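Local atomic coordinates of imidazolonepropionase (Unidentified, PDB entry 2Q09), a protein that catalyses the hydrolytic opening of the imidazolone ring of imidazolone-5-propanoate to give N-formimidoyl-L-glutamate, the third step of histidine degradation. Residues 187-199 / 220-232. Residues are numbered along the deposited sequence; the frame is centred on the assembly and turned at random.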
ATOM      1  N   PRO A 187      18.168 -15.190 -16.865  1.00 41.05           N
ATOM      2  CA  PRO A 187      17.107 -14.287 -16.406  1.00 40.09           C
ATOM      3  C   PRO A 187      15.838 -14.347 -17.250  1.00 39.18           C
ATOM      4  O   PRO A 187      14.723 -14.291 -16.725  1.00 38.55           O
ATOM      5  CB  PRO A 187      17.770 -12.916 -16.491  1.00 41.12           C
ATOM      6  CG  PRO A 187      19.204 -13.219 -16.213  1.00 41.65           C
ATOM      7  CD  PRO A 187      19.431 -14.449 -17.042  1.00 41.58           C
ATOM      8  N   ASP A 188      16.020 -14.455 -18.561  1.00 38.37           N
ATOM      9  CA  ASP A 188      14.899 -14.510 -19.491  1.00 37.64           C
ATOM     10  C   ASP A 188      14.076 -15.774 -19.335  1.00 37.17           C
ATOM     11  O   ASP A 188      12.887 -15.797 -19.641  1.00 36.80           O
ATOM     12  CB  ASP A 188      15.413 -14.398 -20.925  1.00 39.49           C
ATOM     13  CG  ASP A 188      15.906 -13.007 -21.247  1.00 41.87           C
ATOM     14  OD1 ASP A 188      17.053 -12.864 -21.713  1.00 44.10           O
ATOM     15  OD2 ASP A 188      15.138 -12.049 -21.031  1.00 42.58           O
ATOM     16  N   SER A 189      14.715 -16.830 -18.850  1.00 36.74           N
ATOM     17  CA  SER A 189      14.033 -18.092 -18.642  1.00 37.49           C
ATOM     18  C   SER A 189      13.075 -17.911 -17.468  1.00 36.08           C
ATOM     19  O   SER A 189      11.975 -18.467 -17.458  1.00 36.24           O
ATOM     20  CB  SER A 189      15.053 -19.192 -18.343  1.00 38.24           C
ATOM     21  OG  SER A 189      14.485 -20.474 -18.544  1.00 42.28           O
ATOM     22  N   TRP A 190      13.500 -17.119 -16.488  1.00 34.88           N
ATOM     23  CA  TRP A 190      12.680 -16.850 -15.311  1.00 33.68           C
ATOM     24  C   TRP A 190      11.484 -16.008 -15.748  1.00 33.95           C
ATOM     25  O   TRP A 190      10.363 -16.218 -15.294  1.00 34.19           O
ATOM     26  CB  TRP A 190      13.509 -16.109 -14.250  1.00 33.07           C
ATOM     27  CG  TRP A 190      12.713 -15.626 -13.072  1.00 32.04           C
ATOM     28  CD1 TRP A 190      12.671 -14.350 -12.583  1.00 32.72           C
ATOM     29  CD2 TRP A 190      11.834 -16.405 -12.244  1.00 31.40           C
ATOM     30  NE1 TRP A 190      11.817 -14.283 -11.503  1.00 31.40           N
ATOM     31  CE2 TRP A 190      11.292 -15.528 -11.275  1.00 32.50           C
ATOM     32  CE3 TRP A 190      11.452 -17.757 -12.229  1.00 31.38           C
ATOM     33  CZ2 TRP A 190      10.389 -15.958 -10.297  1.00 30.55           C
ATOM     34  CZ3 TRP A 190      10.549 -18.185 -11.252  1.00 29.87           C
ATOM     35  CH2 TRP A 190      10.030 -17.285 -10.301  1.00 30.78           C
ATOM     36  N   VAL A 191      11.721 -15.053 -16.638  1.00 35.18           N
ATOM     37  CA  VAL A 191      10.643 -14.211 -17.133  1.00 35.23           C
ATOM     38  C   VAL A 191       9.603 -15.076 -17.852  1.00 35.82           C
ATOM     39  O   VAL A 191       8.400 -14.869 -17.687  1.00 35.17           O
ATOM     40  CB  VAL A 191      11.174 -13.118 -18.091  1.00 36.11           C
ATOM     41  CG1 VAL A 191      10.010 -12.336 -18.686  1.00 34.82           C
ATOM     42  CG2 VAL A 191      12.101 -12.177 -17.332  1.00 35.69           C
ATOM     43  N   GLU A 192      10.060 -16.051 -18.637  1.00 35.66           N
ATOM     44  CA  GLU A 192       9.124 -16.931 -19.335  1.00 36.07           C
ATOM     45  C   GLU A 192       8.258 -17.704 -18.345  1.00 34.25           C
ATOM     46  O   GLU A 192       7.064 -17.891 -18.560  1.00 33.84           O
ATOM     47  CB  GLU A 192       9.868 -17.926 -20.228  1.00 39.51           C
ATOM     48  CG  GLU A 192      10.061 -17.457 -21.665  1.00 45.04           C
ATOM     49  CD  GLU A 192      10.603 -18.551 -22.569  1.00 49.34           C
ATOM     50  OE1 GLU A 192      10.701 -18.318 -23.790  1.00 51.60           O
ATOM     51  OE2 GLU A 192      10.934 -19.642 -22.057  1.00 49.74           O
ATOM     52  N   THR A 193       8.873 -18.160 -17.262  1.00 32.57           N
ATOM     53  CA  THR A 193       8.165 -18.914 -16.234  1.00 31.52           C
ATOM     54  C   THR A 193       7.035 -18.092 -15.621  1.00 29.92           C
ATOM     55  O   THR A 193       5.922 -18.586 -15.432  1.00 28.55           O
ATOM     56  CB  THR A 193       9.124 -19.340 -15.113  1.00 31.79           C
ATOM     57  OG1 THR A 193      10.088 -20.260 -15.635  1.00 32.46           O
ATOM     58  CG2 THR A 193       8.350 -20.000 -13.971  1.00 31.67           C
ATOM     59  N   ILE A 194       7.336 -16.835 -15.304  1.00 29.30           N
ATOM     60  CA  ILE A 194       6.358 -15.926 -14.717  1.00 28.49           C
ATOM     61  C   ILE A 194       5.187 -15.729 -15.669  1.00 28.36           C
ATOM     62  O   ILE A 194       4.024 -15.820 -15.278  1.00 26.62           O
ATOM     63  CB  ILE A 194       6.990 -14.529 -14.434  1.00 28.37           C
ATOM     64  CG1 ILE A 194       8.126 -14.659 -13.415  1.00 29.86           C
ATOM     65  CG2 ILE A 194       5.934 -13.570 -13.912  1.00 29.81           C
ATOM     66  CD1 ILE A 194       8.867 -13.356 -13.156  1.00 30.70           C
ATOM     67  N   CYS A 195       5.511 -15.447 -16.925  1.00 28.64           N
ATOM     68  CA  CYS A 195       4.499 -15.201 -17.940  1.00 30.11           C
ATOM     69  C   CYS A 195       3.686 -16.427 -18.359  1.00 30.60           C
ATOM     70  O   CYS A 195       2.471 -16.347 -18.529  1.00 29.23           O
ATOM     71  CB  CYS A 195       5.155 -14.588 -19.184  1.00 30.79           C
ATOM     72  SG  CYS A 195       5.964 -12.997 -18.902  1.00 32.90           S
ATOM     73  N   GLN A 196       4.347 -17.568 -18.509  1.00 31.73           N
ATOM     74  CA  GLN A 196       3.648 -18.764 -18.966  1.00 33.44           C
ATOM     75  C   GLN A 196       3.137 -19.711 -17.896  1.00 32.02           C
ATOM     76  O   GLN A 196       2.312 -20.584 -18.181  1.00 31.38           O
ATOM     77  CB  GLN A 196       4.552 -19.542 -19.924  1.00 35.20           C
ATOM     78  CG  GLN A 196       4.828 -18.836 -21.231  1.00 38.98           C
ATOM     79  CD  GLN A 196       5.956 -19.478 -22.001  1.00 41.61           C
ATOM     80  OE1 GLN A 196       6.067 -20.700 -22.061  1.00 45.19           O
ATOM     81  NE2 GLN A 196       6.799 -18.656 -22.607  1.00 43.41           N
ATOM     82  N   GLU A 197       3.603 -19.547 -16.665  1.00 30.02           N
ATOM     83  CA  GLU A 197       3.185 -20.455 -15.611  1.00 28.22           C
ATOM     84  C   GLU A 197       2.650 -19.795 -14.349  1.00 26.51           C
ATOM     85  O   GLU A 197       1.525 -20.063 -13.932  1.00 26.36           O
ATOM     86  CB  GLU A 197       4.358 -21.374 -15.263  1.00 27.53           C
ATOM     87  CG  GLU A 197       4.789 -22.250 -16.434  1.00 31.91           C
ATOM     88  CD  GLU A 197       6.133 -22.923 -16.225  1.00 33.85           C
ATOM     89  OE1 GLU A 197       6.511 -23.180 -15.065  1.00 35.22           O
ATOM     90  OE2 GLU A 197       6.808 -23.209 -17.235  1.00 34.98           O
ATOM     91  N   ILE A 198       3.451 -18.928 -13.738  1.00 25.51           N
ATOM     92  CA  ILE A 198       3.030 -18.290 -12.501  1.00 25.30           C
ATOM     93  C   ILE A 198       1.803 -17.382 -12.623  1.00 24.73           C
ATOM     94  O   ILE A 198       0.834 -17.545 -11.877  1.00 25.22           O
ATOM     95  CB  ILE A 198       4.202 -17.530 -11.864  1.00 22.77           C
ATOM     96  CG1 ILE A 198       5.411 -18.480 -11.770  1.00 24.19           C
ATOM     97  CG2 ILE A 198       3.813 -17.048 -10.464  1.00 22.40           C
ATOM     98  CD1 ILE A 198       6.576 -17.977 -10.916  1.00 21.52           C
ATOM     99  N   ILE A 199       1.832 -16.432 -13.548  1.00 25.22           N
ATOM    100  CA  ILE A 199       0.681 -15.552 -13.712  1.00 25.81           C
ATOM    101  C   ILE A 199      -0.573 -16.381 -14.036  1.00 26.06           C
ATOM    102  O   ILE A 199      -1.624 -16.194 -13.425  1.00 27.04           O
ATOM    103  CB  ILE A 199       0.959 -14.471 -14.794  1.00 26.67           C
ATOM    104  CG1 ILE A 199       1.899 -13.408 -14.208  1.00 27.37           C
ATOM    105  CG2 ILE A 199      -0.335 -13.842 -15.271  1.00 26.98           C
ATOM    106  CD1 ILE A 199       2.240 -12.246 -15.160  1.00 26.80           C
ATOM    107  N   PHE A 220      14.930  -5.978 -13.147  1.00 40.27           N
ATOM    108  CA  PHE A 220      14.524  -6.459 -14.460  1.00 38.94           C
ATOM    109  C   PHE A 220      14.541  -5.307 -15.452  1.00 38.54           C
ATOM    110  O   PHE A 220      14.166  -4.186 -15.120  1.00 37.05           O
ATOM    111  CB  PHE A 220      13.132  -7.094 -14.382  1.00 39.26           C
ATOM    112  CG  PHE A 220      13.123  -8.415 -13.674  1.00 39.91           C
ATOM    113  CD1 PHE A 220      13.305  -9.598 -14.382  1.00 40.86           C
ATOM    114  CD2 PHE A 220      13.006  -8.470 -12.290  1.00 39.57           C
ATOM    115  CE1 PHE A 220      13.382 -10.819 -13.718  1.00 40.82           C
ATOM    116  CE2 PHE A 220      13.083  -9.688 -11.619  1.00 39.81           C
ATOM    117  CZ  PHE A 220      13.272 -10.863 -12.335  1.00 40.26           C
ATOM    118  N   SER A 221      15.001  -5.586 -16.665  1.00 38.70           N
ATOM    119  CA  SER A 221      15.081  -4.565 -17.705  1.00 38.05           C
ATOM    120  C   SER A 221      13.700  -4.123 -18.162  1.00 37.55           C
ATOM    121  O   SER A 221      12.685  -4.716 -17.797  1.00 36.71           O
ATOM    122  CB  SER A 221      15.860  -5.087 -18.912  1.00 38.75           C
ATOM    123  OG  SER A 221      15.095  -6.038 -19.634  1.00 37.81           O
ATOM    124  N   LEU A 222      13.679  -3.070 -18.969  1.00 37.05           N
ATOM    125  CA  LEU A 222      12.443  -2.526 -19.505  1.00 36.70           C
ATOM    126  C   LEU A 222      11.791  -3.575 -20.410  1.00 36.45           C
ATOM    127  O   LEU A 222      10.576  -3.755 -20.397  1.00 36.39           O
ATOM    128  CB  LEU A 222      12.756  -1.251 -20.292  1.00 37.83           C
ATOM    129  CG  LEU A 222      11.616  -0.340 -20.743  1.00 38.54           C
ATOM    130  CD1 LEU A 222      10.945   0.299 -19.528  1.00 38.45           C
ATOM    131  CD2 LEU A 222      12.178   0.732 -21.661  1.00 37.99           C
ATOM    132  N   ALA A 223      12.609  -4.275 -21.186  1.00 36.44           N
ATOM    133  CA  ALA A 223      12.109  -5.304 -22.094  1.00 35.85           C
ATOM    134  C   ALA A 223      11.488  -6.464 -21.322  1.00 35.61           C
ATOM    135  O   ALA A 223      10.404  -6.927 -21.660  1.00 35.33           O
ATOM    136  CB  ALA A 223      13.242  -5.808 -22.989  1.00 35.35           C
ATOM    137  N   GLN A 224      12.175  -6.928 -20.286  1.00 35.58           N
ATOM    138  CA  GLN A 224      11.666  -8.030 -19.481  1.00 35.19           C
ATOM    139  C   GLN A 224      10.422  -7.592 -18.723  1.00 34.60           C
ATOM    140  O   GLN A 224       9.525  -8.395 -18.469  1.00 34.06           O
ATOM    141  CB  GLN A 224      12.741  -8.499 -18.509  1.00 35.77           C
ATOM    142  CG  GLN A 224      14.003  -8.966 -19.212  1.00 38.03           C
ATOM    143  CD  GLN A 224      15.110  -9.312 -18.249  1.00 39.21           C
ATOM    144  OE1 GLN A 224      15.422  -8.541 -17.343  1.00 41.25           O
ATOM    145  NE2 GLN A 224      15.722 -10.474 -18.443  1.00 39.29           N
ATOM    146  N   THR A 225      10.372  -6.317 -18.359  1.00 33.83           N
ATOM    147  CA  THR A 225       9.226  -5.775 -17.642  1.00 34.07           C
ATOM    148  C   THR A 225       8.019  -5.772 -18.572  1.00 34.17           C
ATOM    149  O   THR A 225       6.904  -6.079 -18.162  1.00 33.08           O
ATOM    150  CB  THR A 225       9.498  -4.326 -17.158  1.00 33.93           C
ATOM    151  OG1 THR A 225      10.587  -4.323 -16.222  1.00 33.27           O
ATOM    152  CG2 THR A 225       8.261  -3.747 -16.489  1.00 34.12           C
ATOM    153  N   GLU A 226       8.252  -5.437 -19.836  1.00 34.36           N
ATOM    154  CA  GLU A 226       7.175  -5.402 -20.810  1.00 35.81           C
ATOM    155  C   GLU A 226       6.565  -6.779 -21.024  1.00 34.11           C
ATOM    156  O   GLU A 226       5.358  -6.904 -21.203  1.00 34.44           O
ATOM    157  CB  GLU A 226       7.690  -4.862 -22.136  1.00 37.99           C
ATOM    158  CG  GLU A 226       6.706  -5.002 -23.270  1.00 42.38           C
ATOM    159  CD  GLU A 226       7.215  -4.369 -24.541  1.00 46.72           C
ATOM    160  OE1 GLU A 226       8.366  -4.660 -24.926  1.00 47.81           O
ATOM    161  OE2 GLU A 226       6.465  -3.589 -25.155  1.00 48.58           O
ATOM    162  N   GLN A 227       7.406  -7.810 -21.011  1.00 35.13           N
ATOM    163  CA  GLN A 227       6.935  -9.176 -21.194  1.00 36.17           C
ATOM    164  C   GLN A 227       5.940  -9.537 -20.098  1.00 35.87           C
ATOM    165  O   GLN A 227       4.914 -10.164 -20.353  1.00 35.52           O
ATOM    166  CB  GLN A 227       8.119 -10.147 -21.170  1.00 37.92           C
ATOM    167  CG  GLN A 227       8.973 -10.113 -22.429  1.00 40.40           C
ATOM    168  CD  GLN A 227       8.162 -10.381 -23.678  1.00 41.72           C
ATOM    169  OE1 GLN A 227       7.829  -9.465 -24.424  1.00 42.39           O
ATOM    170  NE2 GLN A 227       7.821 -11.642 -23.901  1.00 43.14           N
ATOM    171  N   VAL A 228       6.245  -9.135 -18.870  1.00 35.71           N
ATOM    172  CA  VAL A 228       5.363  -9.414 -17.746  1.00 34.92           C
ATOM    173  C   VAL A 228       4.014  -8.718 -17.890  1.00 33.93           C
ATOM    174  O   VAL A 228       2.978  -9.369 -17.797  1.00 33.86           O
ATOM    175  CB  VAL A 228       6.011  -8.991 -16.414  1.00 35.33           C
ATOM    176  CG1 VAL A 228       4.970  -9.004 -15.301  1.00 35.66           C
ATOM    177  CG2 VAL A 228       7.150  -9.939 -16.070  1.00 36.10           C
ATOM    178  N   TYR A 229       4.023  -7.406 -18.111  1.00 34.20           N
ATOM    179  CA  TYR A 229       2.773  -6.659 -18.261  1.00 34.95           C
ATOM    180  C   TYR A 229       1.894  -7.245 -19.360  1.00 33.81           C
ATOM    181  O   TYR A 229       0.665  -7.207 -19.271  1.00 33.53           O
ATOM    182  CB  TYR A 229       3.053  -5.180 -18.561  1.00 35.25           C
ATOM    183  CG  TYR A 229       3.673  -4.420 -17.404  1.00 37.56           C
ATOM    184  CD1 TYR A 229       3.694  -4.960 -16.122  1.00 37.54           C
ATOM    185  CD2 TYR A 229       4.222  -3.152 -17.594  1.00 37.85           C
ATOM    186  CE1 TYR A 229       4.247  -4.256 -15.053  1.00 37.88           C
ATOM    187  CE2 TYR A 229       4.776  -2.445 -16.534  1.00 38.47           C
ATOM    188  CZ  TYR A 229       4.787  -3.002 -15.268  1.00 38.25           C
ATOM    189  OH  TYR A 229       5.340  -2.308 -14.213  1.00 37.75           O
ATOM    190  N   LEU A 230       2.526  -7.780 -20.397  1.00 34.74           N
ATOM    191  CA  LEU A 230       1.782  -8.382 -21.500  1.00 36.43           C
ATOM    192  C   LEU A 230       0.996  -9.592 -21.014  1.00 36.36           C
ATOM    193  O   LEU A 230      -0.170  -9.773 -21.363  1.00 36.19           O
ATOM    194  CB  LEU A 230       2.738  -8.805 -22.615  1.00 36.95           C
ATOM    195  CG  LEU A 230       3.234  -7.663 -23.499  1.00 37.54           C
ATOM    196  CD1 LEU A 230       4.285  -8.180 -24.463  1.00 39.24           C
ATOM    197  CD2 LEU A 230       2.058  -7.066 -24.259  1.00 38.47           C
ATOM    198  N   ALA A 231       1.647 -10.417 -20.205  1.00 35.79           N
ATOM    199  CA  ALA A 231       1.014 -11.607 -19.658  1.00 35.00           C
ATOM    200  C   ALA A 231      -0.117 -11.205 -18.713  1.00 35.25           C
ATOM    201  O   ALA A 231      -1.222 -11.745 -18.781  1.00 33.68           O
ATOM    202  CB  ALA A 231       2.047 -12.445 -18.920  1.00 34.95           C
ATOM    203  N   ALA A 232       0.167 -10.250 -17.834  1.00 35.48           N
ATOM    204  CA  ALA A 232      -0.830  -9.771 -16.886  1.00 35.26           C
ATOM    205  C   ALA A 232      -2.048  -9.356 -17.699  1.00 36.17           C
ATOM    206  O   ALA A 232      -3.177  -9.750 -17.405  1.00 35.24           O
ATOM    207  CB  ALA A 232      -0.285  -8.579 -16.111  1.00 35.08           C
TER
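Two neighbouring outer helices of the amidohydrolase TIM barrel run almost parallel here, their axes 7° apart, and Val191 of one lies against Phe220, just ahead of the second helix, and Gln224 in its first turn. The Gln224 amide donates through NE2 to Asp188 OD2 (3.1 Å, 167° at the hydrogen) and accepts through OE1, on a lone pair, from Ser221 N at 3.1 Å. OD2 lies close to the amide plane of Gln224, whereas the N-H meets Asp188 from above its carboxylate plane. With Ser221 OG taking Gln224 N, this completes a capping box. Shortened to an alanine here, the side chain would lose both bonds, probably leaving Asp188 OD2 and Ser221 N without these partners and only the Ser221 OG half of the box. Trp190 and Phe220 meet rim to rim, Trp190 CD1 lying 3.5 Å from Phe220 CZ, neither ring over the other's face. Val191 CG1, anti to the backbone N (chi1 175°), touches Gln227 CB, whereas CG2 rests on Gln224 CB. Further along, Cys195 CB packs on Ala231 CB at 3.8 Å, and Ile199 CD1 reaches the same methyl. Inward, Ile194 and Ile199 rest on strand 168-176 and Val228 on strand 210-213, while helix 251-257 flanks helix 222-234 through Thr225 and Tyr229.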